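Long-range contact in alpha-amylase (Eubacterium rectale DSM 17629, PDB 6AZ5), which probably binds starch-type alpha-glucans through this family 41 carbohydrate-binding module, helping a surface-attached gut bacterial amylase hold its substrate: residues Pro1-Asp13 and Phe90-Asp104. Sequence-based numbering, arbitrary orientation.
Sequences PDHTFTIYYYNED and FTISGDENEVLYYVD
Parallel pairing of strands 3-10 and 99-103 builds part of the beta-sandwich expected of a family 41 carbohydrate-binding module. Six backbone hydrogen bonds, from Thr6 N to Glu98 O (2.9 Å) through Asp104 N to Tyr10 O (3.0 Å), zip the strands together. At one end, a chi1 of 170° points the His3 imidazole away from its own backbone N and into the loop 92-98; its NE2 donates to Glu98 OE1 (2.7 Å), while Gly94, lacking a side chain, lays its CA over one ring face. Glu98 OE1 also accepts from Gly94 N and OE2 from Ser93 N, so the carboxylate ending Glu98's extended chain joins loop to strand 3-10. On the face carrying Phe5, Ile7 and Tyr9, Phe90 comes from strand 88-91 opposite and turns its edge to the Phe5 ring, flat apolar rings suiting the core; Tyr9 sets its edge against the face of Tyr102, planes 58° apart. Tyr9 OH donates to Asp104 OD1 (2.6 Å) from above the carboxylate plane and accepts from Asn11 ND2 (3.0 Å). A phenylalanine at Tyr9 could keep the ring contact but would probably leave Asn11 ND2 without this acceptor and Asp104 with one donor fewer. On the other, partly exposed face, Tyr8 and Tyr101 form an offset edge-to-face pair; tyrosine suits it, its ring packing while its hydroxyl can meet water. Strand 49-58 pairs antiparallel with 3-10 along its other edge, while Leu69 and Ala71 of strand 66-72 pack against Ile7 and Tyr9.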
ATOM      1  N   PRO A   1       2.572  -4.288  22.543  1.00 45.23           N
ATOM      2  CA  PRO A   1       3.540  -4.648  21.499  1.00 46.11           C
ATOM      3  C   PRO A   1       3.096  -4.198  20.107  1.00 38.50           C
ATOM      4  O   PRO A   1       1.898  -4.160  19.823  1.00 33.02           O
ATOM      5  CB  PRO A   1       3.598  -6.174  21.588  1.00 37.28           C
ATOM      6  CG  PRO A   1       2.260  -6.558  22.118  1.00 39.20           C
ATOM      7  CD  PRO A   1       1.879  -5.472  23.082  1.00 40.13           C
ATOM      8  N   ASP A   2       4.066  -3.870  19.256  1.00 35.98           N
ATOM      9  CA  ASP A   2       3.801  -3.337  17.920  1.00 29.75           C
ATOM     10  C   ASP A   2       2.990  -4.288  17.057  1.00 27.38           C
ATOM     11  O   ASP A   2       2.961  -5.494  17.293  1.00 32.63           O
ATOM     12  CB  ASP A   2       5.114  -3.007  17.201  1.00 28.73           C
ATOM     13  CG  ASP A   2       5.882  -1.893  17.874  1.00 38.32           C
ATOM     14  OD1 ASP A   2       5.273  -1.180  18.704  1.00 40.45           O
ATOM     15  OD2 ASP A   2       7.086  -1.722  17.573  1.00 36.05           O
ATOM     16  N   HIS A   3       2.331  -3.728  16.050  1.00 24.60           N
ATOM     17  CA  HIS A   3       1.595  -4.521  15.079  1.00 19.22           C
ATOM     18  C   HIS A   3       2.097  -4.251  13.662  1.00 17.77           C
ATOM     19  O   HIS A   3       2.175  -3.100  13.228  1.00 18.81           O
ATOM     20  CB  HIS A   3       0.099  -4.228  15.169  1.00 17.48           C
ATOM     21  CG  HIS A   3      -0.690  -4.821  14.048  1.00 16.01           C
ATOM     22  ND1 HIS A   3      -0.898  -6.181  13.924  1.00 15.06           N
ATOM     23  CD2 HIS A   3      -1.294  -4.250  12.983  1.00 16.76           C
ATOM     24  CE1 HIS A   3      -1.609  -6.413  12.837  1.00 19.38           C
ATOM     25  NE2 HIS A   3      -1.868  -5.264  12.248  1.00 22.01           N
ATOM     26  N   THR A   4       2.428  -5.317  12.942  1.00 18.75           N
ATOM     27  CA  THR A   4       2.895  -5.196  11.563  1.00 16.99           C
ATOM     28  C   THR A   4       1.872  -5.772  10.583  1.00 21.12           C
ATOM     29  O   THR A   4       1.367  -6.875  10.777  1.00 20.67           O
ATOM     30  CB  THR A   4       4.247  -5.909  11.362  1.00 15.72           C
ATOM     31  OG1 THR A   4       5.260  -5.239  12.120  1.00 15.21           O
ATOM     32  CG2 THR A   4       4.651  -5.895   9.897  1.00 18.67           C
ATOM     33  N   PHE A   5       1.558  -5.016   9.534  1.00 16.90           N
ATOM     34  CA  PHE A   5       0.718  -5.533   8.469  1.00 13.02           C
ATOM     35  C   PHE A   5       1.433  -5.417   7.129  1.00 13.42           C
ATOM     36  O   PHE A   5       2.379  -4.654   6.981  1.00 12.92           O
ATOM     37  CB  PHE A   5      -0.630  -4.806   8.421  1.00 17.74           C
ATOM     38  CG  PHE A   5      -0.524  -3.322   8.195  1.00 21.24           C
ATOM     39  CD1 PHE A   5      -0.398  -2.449   9.267  1.00 23.17           C
ATOM     40  CD2 PHE A   5      -0.577  -2.796   6.913  1.00 17.71           C
ATOM     41  CE1 PHE A   5      -0.312  -1.080   9.064  1.00 20.35           C
ATOM     42  CE2 PHE A   5      -0.487  -1.428   6.702  1.00 21.63           C
ATOM     43  CZ  PHE A   5      -0.356  -0.569   7.779  1.00 18.02           C
ATOM     44  N   THR A   6       0.976  -6.202   6.166  1.00 10.59           N
ATOM     45  CA  THR A   6       1.502  -6.154   4.816  1.00 16.79           C
ATOM     46  C   THR A   6       0.513  -5.409   3.935  1.00 15.47           C
ATOM     47  O   THR A   6      -0.699  -5.545   4.102  1.00 15.41           O
ATOM     48  CB  THR A   6       1.743  -7.572   4.258  1.00 15.00           C
ATOM     49  OG1 THR A   6       2.649  -8.273   5.117  1.00 18.87           O
ATOM     50  CG2 THR A   6       2.323  -7.515   2.862  1.00 16.27           C
ATOM     51  N   ILE A   7       1.015  -4.604   3.011  1.00 15.17           N
ATOM     52  CA  ILE A   7       0.130  -3.978   2.045  1.00 14.56           C
ATOM     53  C   ILE A   7       0.646  -4.180   0.622  1.00 15.07           C
ATOM     54  O   ILE A   7       1.794  -3.861   0.299  1.00 12.89           O
ATOM     55  CB  ILE A   7      -0.082  -2.471   2.361  1.00 13.27           C
ATOM     56  CG1 ILE A   7      -0.832  -1.787   1.223  1.00 12.77           C
ATOM     57  CG2 ILE A   7       1.234  -1.770   2.630  1.00 16.20           C
ATOM     58  CD1 ILE A   7      -1.500  -0.494   1.654  1.00 19.08           C
ATOM     59  N   TYR A   8      -0.218  -4.761  -0.206  1.00 14.95           N
ATOM     60  CA  TYR A   8       0.051  -4.968  -1.623  1.00 18.56           C
ATOM     61  C   TYR A   8      -0.545  -3.836  -2.444  1.00 19.12           C
ATOM     62  O   TYR A   8      -1.630  -3.347  -2.127  1.00 14.92           O
ATOM     63  CB  TYR A   8      -0.538  -6.290  -2.113  1.00 17.86           C
ATOM     64  CG  TYR A   8      -0.041  -7.533  -1.414  1.00 20.52           C
ATOM     65  CD1 TYR A   8       1.260  -7.632  -0.950  1.00 21.01           C
ATOM     66  CD2 TYR A   8      -0.884  -8.622  -1.232  1.00 26.70           C
ATOM     67  CE1 TYR A   8       1.708  -8.784  -0.321  1.00 19.14           C
ATOM     68  CE2 TYR A   8      -0.448  -9.772  -0.602  1.00 25.97           C
ATOM     69  CZ  TYR A   8       0.846  -9.846  -0.145  1.00 23.16           C
ATOM     70  OH  TYR A   8       1.280 -10.989   0.482  1.00 25.97           O
ATOM     71  N   TYR A   9       0.152  -3.437  -3.507  1.00 15.74           N
ATOM     72  CA  TYR A   9      -0.342  -2.386  -4.397  1.00 17.34           C
ATOM     73  C   TYR A   9      -0.231  -2.774  -5.867  1.00 20.05           C
ATOM     74  O   TYR A   9       0.806  -3.257  -6.325  1.00 19.77           O
ATOM     75  CB  TYR A   9       0.410  -1.077  -4.150  1.00 17.89           C
ATOM     76  CG  TYR A   9       0.131   0.011  -5.164  1.00 21.40           C
ATOM     77  CD1 TYR A   9      -1.090   0.677  -5.186  1.00 24.25           C
ATOM     78  CD2 TYR A   9       1.098   0.387  -6.095  1.00 24.86           C
ATOM     79  CE1 TYR A   9      -1.347   1.679  -6.112  1.00 24.54           C
ATOM     80  CE2 TYR A   9       0.851   1.391  -7.021  1.00 24.11           C
ATOM     81  CZ  TYR A   9      -0.373   2.032  -7.026  1.00 27.68           C
ATOM     82  OH  TYR A   9      -0.621   3.027  -7.945  1.00 24.20           O
ATOM     83  N   TYR A  10      -1.309  -2.564  -6.608  1.00 20.95           N
ATOM     84  CA  TYR A  10      -1.288  -2.872  -8.027  1.00 25.14           C
ATOM     85  C   TYR A  10      -1.649  -1.653  -8.862  1.00 26.84           C
ATOM     86  O   TYR A  10      -2.600  -0.928  -8.559  1.00 24.56           O
ATOM     87  CB  TYR A  10      -2.240  -4.025  -8.357  1.00 27.38           C
ATOM     88  CG  TYR A  10      -2.325  -4.316  -9.837  1.00 26.13           C
ATOM     89  CD1 TYR A  10      -1.374  -5.111 -10.463  1.00 26.41           C
ATOM     90  CD2 TYR A  10      -3.354  -3.789 -10.612  1.00 30.87           C
ATOM     91  CE1 TYR A  10      -1.446  -5.373 -11.822  1.00 37.35           C
ATOM     92  CE2 TYR A  10      -3.433  -4.048 -11.973  1.00 31.30           C
ATOM     93  CZ  TYR A  10      -2.478  -4.838 -12.570  1.00 34.07           C
ATOM     94  OH  TYR A  10      -2.553  -5.098 -13.919  1.00 46.11           O
ATOM     95  N   ASN A  11      -0.866  -1.445  -9.914  1.00 31.72           N
ATOM     96  CA  ASN A  11      -1.119  -0.413 -10.908  1.00 32.40           C
ATOM     97  C   ASN A  11      -0.649  -0.941 -12.255  1.00 33.50           C
ATOM     98  O   ASN A  11       0.541  -1.190 -12.450  1.00 34.98           O
ATOM     99  CB  ASN A  11      -0.406   0.895 -10.549  1.00 32.05           C
ATOM    100  CG  ASN A  11      -0.802   2.051 -11.456  1.00 32.44           C
ATOM    101  OD1 ASN A  11      -1.058   1.866 -12.644  1.00 39.97           O
ATOM    102  ND2 ASN A  11      -0.852   3.249 -10.894  1.00 27.02           N
ATOM    103  N   GLU A  12      -1.590  -1.127 -13.176  1.00 40.00           N
ATOM    104  CA  GLU A  12      -1.274  -1.690 -14.484  1.00 40.86           C
ATOM    105  C   GLU A  12      -0.326  -0.785 -15.261  1.00 31.83           C
ATOM    106  O   GLU A  12       0.385  -1.240 -16.155  1.00 32.82           O
ATOM    107  CB  GLU A  12      -2.556  -1.933 -15.287  1.00 40.88           C
ATOM    108  CG  GLU A  12      -3.465  -0.719 -15.391  1.00 44.49           C
ATOM    109  CD  GLU A  12      -4.664  -0.962 -16.292  1.00 56.89           C
ATOM    110  OE1 GLU A  12      -4.713  -2.030 -16.941  1.00 57.84           O
ATOM    111  OE2 GLU A  12      -5.553  -0.086 -16.351  1.00 51.74           O
ATOM    112  N   ASP A  13      -0.311   0.497 -14.903  1.00 29.29           N
ATOM    113  CA  ASP A  13       0.553   1.470 -15.566  1.00 39.61           C
ATOM    114  C   ASP A  13       1.946   1.557 -14.938  1.00 39.81           C
ATOM    115  O   ASP A  13       2.759   2.391 -15.337  1.00 37.20           O
ATOM    116  CB  ASP A  13      -0.106   2.851 -15.558  1.00 37.93           C
ATOM    117  CG  ASP A  13      -1.374   2.897 -16.393  1.00 45.56           C
ATOM    118  OD1 ASP A  13      -1.468   2.129 -17.377  1.00 45.70           O
ATOM    119  OD2 ASP A  13      -2.277   3.697 -16.063  1.00 51.49           O
ATOM    120  N   PHE A  90      -8.134   3.046   5.043  1.00 17.46           N
ATOM    121  CA  PHE A  90      -8.535   1.739   5.544  1.00 19.17           C
ATOM    122  C   PHE A  90      -8.385   1.729   7.050  1.00 21.59           C
ATOM    123  O   PHE A  90      -7.852   2.669   7.638  1.00 18.72           O
ATOM    124  CB  PHE A  90      -7.715   0.605   4.917  1.00 18.07           C
ATOM    125  CG  PHE A  90      -6.257   0.604   5.303  1.00 15.86           C
ATOM    126  CD1 PHE A  90      -5.335   1.348   4.583  1.00 15.86           C
ATOM    127  CD2 PHE A  90      -5.802  -0.171   6.360  1.00 21.92           C
ATOM    128  CE1 PHE A  90      -3.985   1.340   4.924  1.00 17.35           C
ATOM    129  CE2 PHE A  90      -4.452  -0.185   6.711  1.00 17.78           C
ATOM    130  CZ  PHE A  90      -3.542   0.575   5.990  1.00 17.41           C
ATOM    131  N   THR A  91      -8.867   0.667   7.677  1.00 20.50           N
ATOM    132  CA  THR A  91      -8.769   0.539   9.120  1.00 17.10           C
ATOM    133  C   THR A  91      -7.829  -0.604   9.471  1.00 14.88           C
ATOM    134  O   THR A  91      -7.925  -1.689   8.911  1.00 20.33           O
ATOM    135  CB  THR A  91     -10.159   0.314   9.752  1.00 18.46           C
ATOM    136  OG1 THR A  91     -11.018   1.409   9.409  1.00 19.23           O
ATOM    137  CG2 THR A  91     -10.058   0.214  11.267  1.00 18.89           C
ATOM    138  N   ILE A  92      -6.902  -0.348  10.384  1.00 19.91           N
ATOM    139  CA  ILE A  92      -5.973  -1.372  10.833  1.00 19.76           C
ATOM    140  C   ILE A  92      -6.716  -2.417  11.663  1.00 17.53           C
ATOM    141  O   ILE A  92      -7.194  -2.124  12.757  1.00 19.01           O
ATOM    142  CB  ILE A  92      -4.832  -0.751  11.648  1.00 22.01           C
ATOM    143  CG1 ILE A  92      -4.158   0.360  10.834  1.00 16.76           C
ATOM    144  CG2 ILE A  92      -3.834  -1.816  12.079  1.00 18.75           C
ATOM    145  CD1 ILE A  92      -3.289   1.276  11.667  1.00 20.95           C
ATOM    146  N   SER A  93      -6.823  -3.631  11.127  1.00 22.15           N
ATOM    147  CA  SER A  93      -7.615  -4.693  11.751  1.00 20.32           C
ATOM    148  C   SER A  93      -6.883  -5.393  12.890  1.00 21.11           C
ATOM    149  O   SER A  93      -7.509  -5.943  13.793  1.00 28.96           O
ATOM    150  CB  SER A  93      -8.024  -5.735  10.708  1.00 22.77           C
ATOM    151  OG  SER A  93      -6.948  -6.605  10.401  1.00 25.12           O
ATOM    152  N   GLY A  94      -5.558  -5.391  12.845  1.00 22.21           N
ATOM    153  CA  GLY A  94      -4.784  -6.078  13.860  1.00 18.72           C
ATOM    154  C   GLY A  94      -4.846  -7.588  13.717  1.00 20.71           C
ATOM    155  O   GLY A  94      -4.501  -8.312  14.647  1.00 24.65           O
ATOM    156  N   ASP A  95      -5.286  -8.072  12.557  1.00 22.16           N
ATOM    157  CA  ASP A  95      -5.337  -9.515  12.314  1.00 25.39           C
ATOM    158  C   ASP A  95      -3.935 -10.109  12.398  1.00 26.07           C
ATOM    159  O   ASP A  95      -2.941  -9.391  12.279  1.00 25.24           O
ATOM    160  CB  ASP A  95      -5.965  -9.837  10.953  1.00 23.79           C
ATOM    161  CG  ASP A  95      -7.490  -9.671  10.944  1.00 31.83           C
ATOM    162  OD1 ASP A  95      -8.117  -9.736  12.025  1.00 37.66           O
ATOM    163  OD2 ASP A  95      -8.068  -9.487   9.849  1.00 28.47           O
ATOM    164  N   GLU A  96      -3.870 -11.419  12.618  1.00 30.49           N
ATOM    165  CA  GLU A  96      -2.606 -12.143  12.753  1.00 35.90           C
ATOM    166  C   GLU A  96      -1.661 -11.865  11.588  1.00 31.03           C
ATOM    167  O   GLU A  96      -0.551 -11.366  11.780  1.00 33.53           O
ATOM    168  CB  GLU A  96      -2.872 -13.649  12.873  1.00 33.57           C
ATOM    169  CG  GLU A  96      -1.627 -14.546  12.874  1.00 40.39           C
ATOM    170  CD  GLU A  96      -0.523 -14.082  13.815  1.00 45.94           C
ATOM    171  OE1 GLU A  96      -0.819 -13.429  14.842  1.00 47.94           O
ATOM    172  OE2 GLU A  96       0.655 -14.388  13.523  1.00 45.41           O
ATOM    173  N   ASN A  97      -2.107 -12.197  10.384  1.00 28.02           N
ATOM    174  CA  ASN A  97      -1.365 -11.856   9.182  1.00 29.44           C
ATOM    175  C   ASN A  97      -2.164 -10.838   8.375  1.00 24.97           C
ATOM    176  O   ASN A  97      -2.661 -11.141   7.287  1.00 22.60           O
ATOM    177  CB  ASN A  97      -1.071 -13.108   8.351  1.00 29.50           C
ATOM    178  CG  ASN A  97      -0.296 -12.800   7.077  1.00 39.84           C
ATOM    179  OD1 ASN A  97       0.519 -11.874   7.035  1.00 38.75           O
ATOM    180  ND2 ASN A  97      -0.558 -13.572   6.025  1.00 27.27           N
ATOM    181  N   GLU A  98      -2.302  -9.633   8.922  1.00 23.46           N
ATOM    182  CA  GLU A  98      -3.093  -8.604   8.262  1.00 23.51           C
ATOM    183  C   GLU A  98      -2.492  -8.219   6.912  1.00 17.52           C
ATOM    184  O   GLU A  98      -1.333  -7.820   6.814  1.00 14.96           O
ATOM    185  CB  GLU A  98      -3.234  -7.360   9.139  1.00 17.13           C
ATOM    186  CG  GLU A  98      -4.066  -6.279   8.463  1.00 17.24           C
ATOM    187  CD  GLU A  98      -4.464  -5.152   9.388  1.00 18.86           C
ATOM    188  OE1 GLU A  98      -3.931  -5.062  10.513  1.00 21.50           O
ATOM    189  OE2 GLU A  98      -5.319  -4.347   8.979  1.00 23.05           O
ATOM    190  N   VAL A  99      -3.305  -8.353   5.877  1.00 21.07           N
ATOM    191  CA  VAL A  99      -2.902  -7.994   4.532  1.00 20.60           C
ATOM    192  C   VAL A  99      -3.904  -7.013   3.944  1.00 19.90           C
ATOM    193  O   VAL A  99      -5.110  -7.231   4.022  1.00 17.63           O
ATOM    194  CB  VAL A  99      -2.792  -9.237   3.638  1.00 19.73           C
ATOM    195  CG1 VAL A  99      -2.571  -8.841   2.190  1.00 22.10           C
ATOM    196  CG2 VAL A  99      -1.661 -10.120   4.128  1.00 16.89           C
ATOM    197  N   LEU A 100      -3.402  -5.918   3.379  1.00 21.37           N
ATOM    198  CA  LEU A 100      -4.248  -4.980   2.652  1.00 17.90           C
ATOM    199  C   LEU A 100      -3.992  -5.072   1.147  1.00 20.50           C
ATOM    200  O   LEU A 100      -2.846  -5.181   0.701  1.00 13.87           O
ATOM    201  CB  LEU A 100      -4.029  -3.551   3.148  1.00 16.92           C
ATOM    202  CG  LEU A 100      -4.838  -3.107   4.375  1.00 19.88           C
ATOM    203  CD1 LEU A 100      -6.323  -3.334   4.164  1.00 16.45           C
ATOM    204  CD2 LEU A 100      -4.367  -3.793   5.657  1.00 17.14           C
ATOM    205  N   TYR A 101      -5.074  -5.054   0.375  1.00 18.52           N
ATOM    206  CA  TYR A 101      -4.987  -5.051  -1.077  1.00 20.64           C
ATOM    207  C   TYR A 101      -5.392  -3.694  -1.623  1.00 22.60           C
ATOM    208  O   TYR A 101      -6.558  -3.304  -1.573  1.00 21.58           O
ATOM    209  CB  TYR A 101      -5.860  -6.142  -1.679  1.00 21.89           C
ATOM    210  CG  TYR A 101      -5.430  -7.530  -1.292  1.00 22.23           C
ATOM    211  CD1 TYR A 101      -4.502  -8.231  -2.050  1.00 23.98           C
ATOM    212  CD2 TYR A 101      -5.942  -8.137  -0.158  1.00 22.07           C
ATOM    213  CE1 TYR A 101      -4.105  -9.504  -1.688  1.00 28.01           C
ATOM    214  CE2 TYR A 101      -5.555  -9.403   0.208  1.00 26.27           C
ATOM    215  CZ  TYR A 101      -4.638 -10.083  -0.555  1.00 26.40           C
ATOM    216  OH  TYR A 101      -4.258 -11.347  -0.176  1.00 22.71           O
ATOM    217  N   TYR A 102      -4.405  -2.976  -2.133  1.00 16.84           N
ATOM    218  CA  TYR A 102      -4.615  -1.636  -2.630  1.00 19.33           C
ATOM    219  C   TYR A 102      -4.498  -1.652  -4.147  1.00 23.58           C
ATOM    220  O   TYR A 102      -3.404  -1.710  -4.703  1.00 16.70           O
ATOM    221  CB  TYR A 102      -3.614  -0.676  -1.974  1.00 21.05           C
ATOM    222  CG  TYR A 102      -3.674   0.769  -2.417  1.00 23.29           C
ATOM    223  CD1 TYR A 102      -4.768   1.271  -3.109  1.00 18.80           C
ATOM    224  CD2 TYR A 102      -2.655   1.655  -2.072  1.00 19.94           C
ATOM    225  CE1 TYR A 102      -4.821   2.598  -3.496  1.00 20.86           C
ATOM    226  CE2 TYR A 102      -2.703   2.987  -2.445  1.00 20.66           C
ATOM    227  CZ  TYR A 102      -3.792   3.453  -3.158  1.00 24.85           C
ATOM    228  OH  TYR A 102      -3.854   4.775  -3.533  1.00 17.32           O
ATOM    229  N   VAL A 103      -5.653  -1.629  -4.802  1.00 24.95           N
ATOM    230  CA  VAL A 103      -5.710  -1.421  -6.240  1.00 21.60           C
ATOM    231  C   VAL A 103      -5.786   0.076  -6.488  1.00 23.15           C
ATOM    232  O   VAL A 103      -6.648   0.755  -5.932  1.00 27.44           O
ATOM    233  CB  VAL A 103      -6.915  -2.131  -6.887  1.00 22.98           C
ATOM    234  CG1 VAL A 103      -7.186  -1.564  -8.276  1.00 24.84           C
ATOM    235  CG2 VAL A 103      -6.670  -3.632  -6.956  1.00 18.31           C
ATOM    236  N   ASP A 104      -4.853   0.586  -7.288  1.00 28.19           N
ATOM    237  CA  ASP A 104      -4.851   1.987  -7.675  1.00 25.93           C
ATOM    238  C   ASP A 104      -6.232   2.348  -8.212  1.00 28.47           C
ATOM    239  O   ASP A 104      -6.727   1.699  -9.134  1.00 28.35           O
ATOM    240  CB  ASP A 104      -3.769   2.257  -8.722  1.00 28.12           C
ATOM    241  CG  ASP A 104      -3.568   3.732  -8.979  1.00 32.45           C
ATOM    242  OD1 ASP A 104      -2.811   4.365  -8.215  1.00 34.69           O
ATOM    243  OD2 ASP A 104      -4.174   4.266  -9.933  1.00 33.19           O
TER